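PDB 3IRV: cysteine hydrolase from Pseudomonas syringae pv. phaseolicola 1448A, which probably acts as a hydrolase of the isochorismatase-like cysteine hydrolase family. Local coordinates for residues A[9-21]-A[202-216]. Residues are numbered along the deposited sequence; the frame is centred on the assembly and turned at random.
Sequences MSKPLVRWPINPL and YEFGEVTTTAEVIRR
The N-terminal arm, residues 9-21, passes the edge strand 206-208 of the parallel sheet around Val14 to Trp16, and the carboxylate of Glu206 on that strand is gripped from both the arm and helix 210-220. Glu206 reaches across with CG anti to its backbone N (chi1 175°) and an extended chain. Trp16 N approaches Glu206 OE1 from above the carboxylate plane in a nearly straight bond (2.9 Å). Arg15, bent at chi2 (-83°), brings NH1 to the anti side of Glu206 OE2 at 2.9 Å, the two flat groups being 67° apart; the same NH1 also donates to Val207 O. Arg216 closes the site end-on, NH2 to OE1 and NH1 to the syn lone pair of OE2, so each oxygen of this buried carboxylate takes two donors. Two arginines beside it probably favour its ionised form, and Glu212, paired with Arg216 NE, extends the network. Ile18 CG1 packs on Arg216 CD (3.6 Å), while the Trp16 ring lies by Gly205 and Glu206, its NE1 bonded to Val167 O of the neighbouring strand. Waters bridge Val14 N to Gly205 O and Val14 O to Val207 N, linking the arm to the strand in place of direct backbone bonds. Lys11 lays CE over one face of the Tyr202 ring (3.6 Å to the centroid), with NZ in cation-pi range and bonded to Tyr202 O at 2.8 Å. Lys11 NZ bonds Leu87 O of the second subunit, placing this end at the dimer interface. A carboxylate on the edge strand thus ties arm and C-terminal helix to the isochorismatase-like alpha/beta fold.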
loop_
_atom_site.group_PDB
_atom_site.type_symbol
_atom_site.label_atom_id
_atom_site.label_comp_id
_atom_site.label_asym_id
_atom_site.label_seq_id
_atom_site.Cartn_x
_atom_site.Cartn_y
_atom_site.Cartn_z
ATOM N N MET A 9 3.726 -16.088 16.206
ATOM C CA MET A 9 3.374 -14.745 16.651
ATOM C C MET A 9 4.165 -14.349 17.892
ATOM O O MET A 9 4.194 -15.080 18.882
ATOM C CB MET A 9 1.872 -14.651 16.931
ATOM C CG MET A 9 1.215 -13.399 16.374
ATOM S SD MET A 9 -0.204 -13.767 15.322
ATOM C CE MET A 9 -1.256 -14.650 16.469
ATOM N N SER A 10 4.806 -13.186 17.833
ATOM C CA SER A 10 5.564 -12.666 18.973
ATOM C C SER A 10 4.980 -11.369 19.538
ATOM O O SER A 10 5.380 -10.931 20.622
ATOM C CB SER A 10 7.032 -12.458 18.595
ATOM O OG SER A 10 7.170 -11.419 17.638
ATOM N N LYS A 11 4.045 -10.761 18.800
ATOM C CA LYS A 11 3.312 -9.584 19.275
ATOM C C LYS A 11 1.815 -9.838 19.082
ATOM O O LYS A 11 1.456 -10.652 18.237
ATOM C CB LYS A 11 3.781 -8.312 18.557
ATOM C CG LYS A 11 3.461 -8.258 17.059
ATOM C CD LYS A 11 4.205 -7.094 16.433
ATOM C CE LYS A 11 3.887 -6.938 14.987
ATOM N NZ LYS A 11 2.491 -6.568 14.766
ATOM N N PRO A 12 0.947 -9.216 19.915
ATOM C CA PRO A 12 -0.453 -9.640 19.799
ATOM C C PRO A 12 -1.189 -9.108 18.580
ATOM O O PRO A 12 -0.795 -8.084 18.007
ATOM C CB PRO A 12 -1.093 -9.122 21.090
ATOM C CG PRO A 12 -0.261 -7.948 21.489
ATOM C CD PRO A 12 1.139 -8.233 21.011
ATOM N N LEU A 13 -2.234 -9.829 18.190
ATOM C CA LEU A 13 -3.175 -9.325 17.208
ATOM C C LEU A 13 -3.880 -8.103 17.779
ATOM O O LEU A 13 -4.141 -8.025 18.991
ATOM C CB LEU A 13 -4.197 -10.412 16.878
ATOM C CG LEU A 13 -3.565 -11.570 16.100
ATOM C CD1 LEU A 13 -4.558 -12.712 15.919
ATOM C CD2 LEU A 13 -3.072 -11.085 14.746
ATOM N N VAL A 14 -4.190 -7.145 16.911
ATOM C CA VAL A 14 -4.860 -5.915 17.348
ATOM C C VAL A 14 -6.370 -6.055 17.204
ATOM O O VAL A 14 -6.850 -6.621 16.232
ATOM C CB VAL A 14 -4.338 -4.674 16.550
ATOM C CG1 VAL A 14 -5.205 -3.465 16.825
ATOM C CG2 VAL A 14 -2.891 -4.358 16.926
ATOM N N ARG A 15 -7.119 -5.573 18.193
ATOM C CA ARG A 15 -8.575 -5.531 18.110
ATOM C C ARG A 15 -9.001 -4.112 18.466
ATOM O O ARG A 15 -8.559 -3.565 19.481
ATOM C CB ARG A 15 -9.206 -6.502 19.124
ATOM C CG ARG A 15 -8.768 -7.966 19.031
ATOM C CD ARG A 15 -9.549 -8.707 17.963
ATOM N NE ARG A 15 -8.886 -9.938 17.563
ATOM C CZ ARG A 15 -8.869 -10.414 16.325
ATOM N NH1 ARG A 15 -9.493 -9.765 15.341
ATOM N NH2 ARG A 15 -8.210 -11.538 16.066
ATOM N N TRP A 16 -9.878 -3.526 17.662
ATOM C CA TRP A 16 -10.338 -2.178 17.958
ATOM C C TRP A 16 -11.736 -2.202 18.539
ATOM O O TRP A 16 -12.651 -2.743 17.913
ATOM C CB TRP A 16 -10.356 -1.311 16.702
ATOM C CG TRP A 16 -9.068 -1.210 15.941
ATOM C CD1 TRP A 16 -8.859 -1.587 14.665
ATOM C CD2 TRP A 16 -7.823 -0.668 16.413
ATOM N NE1 TRP A 16 -7.577 -1.306 14.276
ATOM C CE2 TRP A 16 -6.910 -0.746 15.336
ATOM C CE3 TRP A 16 -7.397 -0.123 17.637
ATOM C CZ2 TRP A 16 -5.588 -0.301 15.434
ATOM C CZ3 TRP A 16 -6.083 0.327 17.739
ATOM C CH2 TRP A 16 -5.198 0.246 16.641
ATOM N N PRO A 17 -11.916 -1.543 19.697
ATOM C CA PRO A 17 -13.258 -1.487 20.277
ATOM C C PRO A 17 -14.144 -0.551 19.460
ATOM O O PRO A 17 -13.721 0.546 19.109
ATOM C CB PRO A 17 -13.016 -0.979 21.698
ATOM C CG PRO A 17 -11.689 -0.289 21.675
ATOM C CD PRO A 17 -10.902 -0.823 20.490
ATOM N N ILE A 18 -15.348 -1.000 19.123
ATOM C CA ILE A 18 -16.241 -0.253 18.248
ATOM C C ILE A 18 -17.146 0.718 19.024
ATOM O O ILE A 18 -17.943 0.316 19.878
ATOM C CB ILE A 18 -17.082 -1.222 17.362
ATOM C CG1 ILE A 18 -16.177 -1.979 16.373
ATOM C CG2 ILE A 18 -18.186 -0.495 16.630
ATOM C CD1 ILE A 18 -16.108 -1.372 14.998
ATOM N N ASN A 19 -16.979 2.005 18.738
ATOM C CA ASN A 19 -17.921 3.038 19.146
ATOM C C ASN A 19 -18.683 3.425 17.890
ATOM O O ASN A 19 -18.106 4.043 16.978
ATOM C CB ASN A 19 -17.153 4.241 19.692
ATOM C CG ASN A 19 -18.045 5.429 20.036
ATOM O OD1 ASN A 19 -19.252 5.473 19.738
ATOM N ND2 ASN A 19 -17.431 6.425 20.671
ATOM N N PRO A 20 -19.981 3.059 17.810
ATOM C CA PRO A 20 -20.727 3.302 16.561
ATOM C C PRO A 20 -20.704 4.762 16.076
ATOM O O PRO A 20 -20.644 4.999 14.865
ATOM C CB PRO A 20 -22.153 2.867 16.914
ATOM C CG PRO A 20 -21.985 1.908 18.053
ATOM C CD PRO A 20 -20.827 2.430 18.843
ATOM N N LEU A 21 -20.717 5.720 17.017
ATOM C CA LEU A 21 -20.678 7.151 16.709
ATOM C C LEU A 21 -19.385 7.576 16.009
ATOM O O LEU A 21 -19.340 8.602 15.314
ATOM C CB LEU A 21 -20.820 7.988 17.991
ATOM C CG LEU A 21 -22.039 7.805 18.895
ATOM C CD1 LEU A 21 -21.864 8.631 20.179
ATOM C CD2 LEU A 21 -23.313 8.191 18.166
ATOM N N TYR A 202 -0.451 -7.929 10.682
ATOM C CA TYR A 202 0.862 -7.728 11.306
ATOM C C TYR A 202 1.266 -6.255 11.275
ATOM O O TYR A 202 1.987 -5.782 12.158
ATOM C CB TYR A 202 1.917 -8.567 10.581
ATOM C CG TYR A 202 3.151 -8.870 11.406
ATOM C CD1 TYR A 202 3.218 -10.028 12.193
ATOM C CD2 TYR A 202 4.263 -8.011 11.381
ATOM C CE1 TYR A 202 4.373 -10.316 12.948
ATOM C CE2 TYR A 202 5.412 -8.292 12.124
ATOM C CZ TYR A 202 5.449 -9.438 12.906
ATOM O OH TYR A 202 6.594 -9.688 13.637
ATOM N N GLU A 203 0.829 -5.534 10.237
ATOM C CA GLU A 203 1.389 -4.198 9.971
ATOM C C GLU A 203 0.402 -3.029 10.071
ATOM O O GLU A 203 0.832 -1.889 10.348
ATOM C CB GLU A 203 1.977 -4.120 8.552
ATOM C CG GLU A 203 2.889 -5.251 8.107
ATOM C CD GLU A 203 4.230 -5.295 8.820
ATOM O OE1 GLU A 203 4.510 -4.449 9.706
ATOM O OE2 GLU A 203 5.012 -6.222 8.501
ATOM N N PHE A 204 -0.877 -3.253 9.751
ATOM C CA PHE A 204 -1.762 -2.095 9.494
ATOM C C PHE A 204 -2.986 -1.954 10.388
ATOM O O PHE A 204 -3.506 -0.847 10.504
ATOM C CB PHE A 204 -2.269 -2.058 8.034
ATOM C CG PHE A 204 -1.180 -2.195 6.985
ATOM C CD1 PHE A 204 0.003 -1.451 7.070
ATOM C CD2 PHE A 204 -1.361 -3.044 5.889
ATOM C CE1 PHE A 204 0.995 -1.564 6.103
ATOM C CE2 PHE A 204 -0.372 -3.178 4.923
ATOM C CZ PHE A 204 0.814 -2.449 5.041
ATOM N N GLY A 205 -3.489 -3.041 10.966
ATOM C CA GLY A 205 -4.675 -2.902 11.829
ATOM C C GLY A 205 -5.244 -4.259 12.225
ATOM O O GLY A 205 -4.479 -5.200 12.460
ATOM N N GLU A 206 -6.571 -4.331 12.299
ATOM C CA GLU A 206 -7.249 -5.554 12.739
ATOM C C GLU A 206 -7.766 -6.323 11.524
ATOM O O GLU A 206 -8.245 -5.717 10.571
ATOM C CB GLU A 206 -8.460 -5.220 13.613
ATOM C CG GLU A 206 -9.265 -6.469 13.979
ATOM C CD GLU A 206 -10.379 -6.251 14.973
ATOM O OE1 GLU A 206 -10.697 -5.085 15.340
ATOM O OE2 GLU A 206 -10.929 -7.296 15.410
ATOM N N VAL A 207 -7.701 -7.651 11.576
ATOM C CA VAL A 207 -8.467 -8.471 10.645
ATOM C C VAL A 207 -9.492 -9.285 11.450
ATOM O O VAL A 207 -9.127 -9.912 12.466
ATOM C CB VAL A 207 -7.545 -9.422 9.821
ATOM C CG1 VAL A 207 -8.394 -10.312 8.882
ATOM C CG2 VAL A 207 -6.560 -8.598 8.990
ATOM N N THR A 208 -10.765 -9.234 11.040
ATOM C CA THR A 208 -11.776 -10.065 11.675
ATOM C C THR A 208 -12.842 -10.414 10.651
ATOM O O THR A 208 -12.724 -10.006 9.493
ATOM C CB THR A 208 -12.397 -9.379 12.931
ATOM O OG1 THR A 208 -13.179 -10.333 13.675
ATOM C CG2 THR A 208 -13.273 -8.201 12.546
ATOM N N THR A 209 -13.844 -11.197 11.060
ATOM C CA THR A 209 -14.918 -11.571 10.128
ATOM C C THR A 209 -16.061 -10.574 10.150
ATOM O O THR A 209 -16.271 -9.842 11.147
ATOM C CB THR A 209 -15.516 -12.957 10.450
ATOM O OG1 THR A 209 -16.080 -12.916 11.763
ATOM C CG2 THR A 209 -14.427 -14.022 10.382
ATOM N N THR A 210 -16.828 -10.574 9.060
ATOM C CA THR A 210 -18.033 -9.756 8.991
ATOM C C THR A 210 -18.972 -10.040 10.162
ATOM O O THR A 210 -19.448 -9.105 10.817
ATOM C CB THR A 210 -18.786 -9.995 7.672
ATOM O OG1 THR A 210 -17.904 -9.710 6.590
ATOM C CG2 THR A 210 -19.993 -9.080 7.553
ATOM N N ALA A 211 -19.185 -11.329 10.445
ATOM C CA ALA A 211 -20.100 -11.724 11.538
ATOM C C ALA A 211 -19.649 -11.161 12.875
ATOM O O ALA A 211 -20.460 -10.638 13.637
ATOM C CB ALA A 211 -20.248 -13.243 11.622
ATOM N N GLU A 212 -18.348 -11.243 13.157
ATOM C CA GLU A 212 -17.875 -10.711 14.441
ATOM C C GLU A 212 -17.970 -9.202 14.510
ATOM O O GLU A 212 -18.335 -8.658 15.556
ATOM C CB GLU A 212 -16.469 -11.182 14.846
ATOM C CG GLU A 212 -15.750 -10.284 15.919
ATOM C CD GLU A 212 -16.500 -10.073 17.280
ATOM O OE1 GLU A 212 -17.521 -10.741 17.608
ATOM O OE2 GLU A 212 -16.032 -9.204 18.050
ATOM N N VAL A 213 -17.678 -8.504 13.418
ATOM C CA VAL A 213 -17.841 -7.054 13.470
ATOM C C VAL A 213 -19.308 -6.602 13.637
ATOM O O VAL A 213 -19.589 -5.637 14.353
ATOM C CB VAL A 213 -17.101 -6.357 12.286
ATOM C CG1 VAL A 213 -18.013 -6.061 11.124
ATOM C CG2 VAL A 213 -16.395 -5.087 12.788
ATOM N N ILE A 214 -20.231 -7.333 13.020
ATOM C CA ILE A 214 -21.668 -7.084 13.185
ATOM C C ILE A 214 -22.072 -7.266 14.654
ATOM O O ILE A 214 -22.771 -6.422 15.219
ATOM C CB ILE A 214 -22.499 -7.997 12.253
ATOM C CG1 ILE A 214 -22.341 -7.531 10.790
ATOM C CG2 ILE A 214 -23.986 -8.044 12.678
ATOM C CD1 ILE A 214 -22.975 -8.460 9.759
ATOM N N ARG A 215 -21.591 -8.334 15.282
ATOM C CA ARG A 215 -21.881 -8.589 16.701
ATOM C C ARG A 215 -21.367 -7.481 17.595
ATOM O O ARG A 215 -22.042 -7.044 18.538
ATOM C CB ARG A 215 -21.264 -9.914 17.122
ATOM C CG ARG A 215 -22.001 -11.074 16.517
ATOM C CD ARG A 215 -21.686 -12.370 17.202
ATOM N NE ARG A 215 -21.158 -13.353 16.262
ATOM C CZ ARG A 215 -19.869 -13.679 16.193
ATOM N NH1 ARG A 215 -18.977 -13.114 17.033
ATOM N NH2 ARG A 215 -19.477 -14.573 15.287
ATOM N N ARG A 216 -20.169 -7.010 17.262
ATOM C CA ARG A 216 -19.507 -5.956 18.002
ATOM C C ARG A 216 -20.254 -4.631 17.852
ATOM O O ARG A 216 -20.367 -3.859 18.811
ATOM C CB ARG A 216 -18.065 -5.830 17.512
ATOM C CG ARG A 216 -17.095 -5.474 18.590
ATOM C CD ARG A 216 -15.753 -5.138 17.984
ATOM N NE ARG A 216 -14.971 -6.329 17.677
ATOM C CZ ARG A 216 -13.851 -6.327 16.962
ATOM N NH1 ARG A 216 -13.215 -7.469 16.740
ATOM N NH2 ARG A 216 -13.372 -5.189 16.464
HETATM O O HOH W 1 6.229 -11.860 15.417
HETATM O O HOH W 2 -3.807 -7.302 13.996
HETATM O O HOH W 3 -6.204 -8.565 14.141
HETATM O O HOH W 4 -7.031 -11.226 13.422
#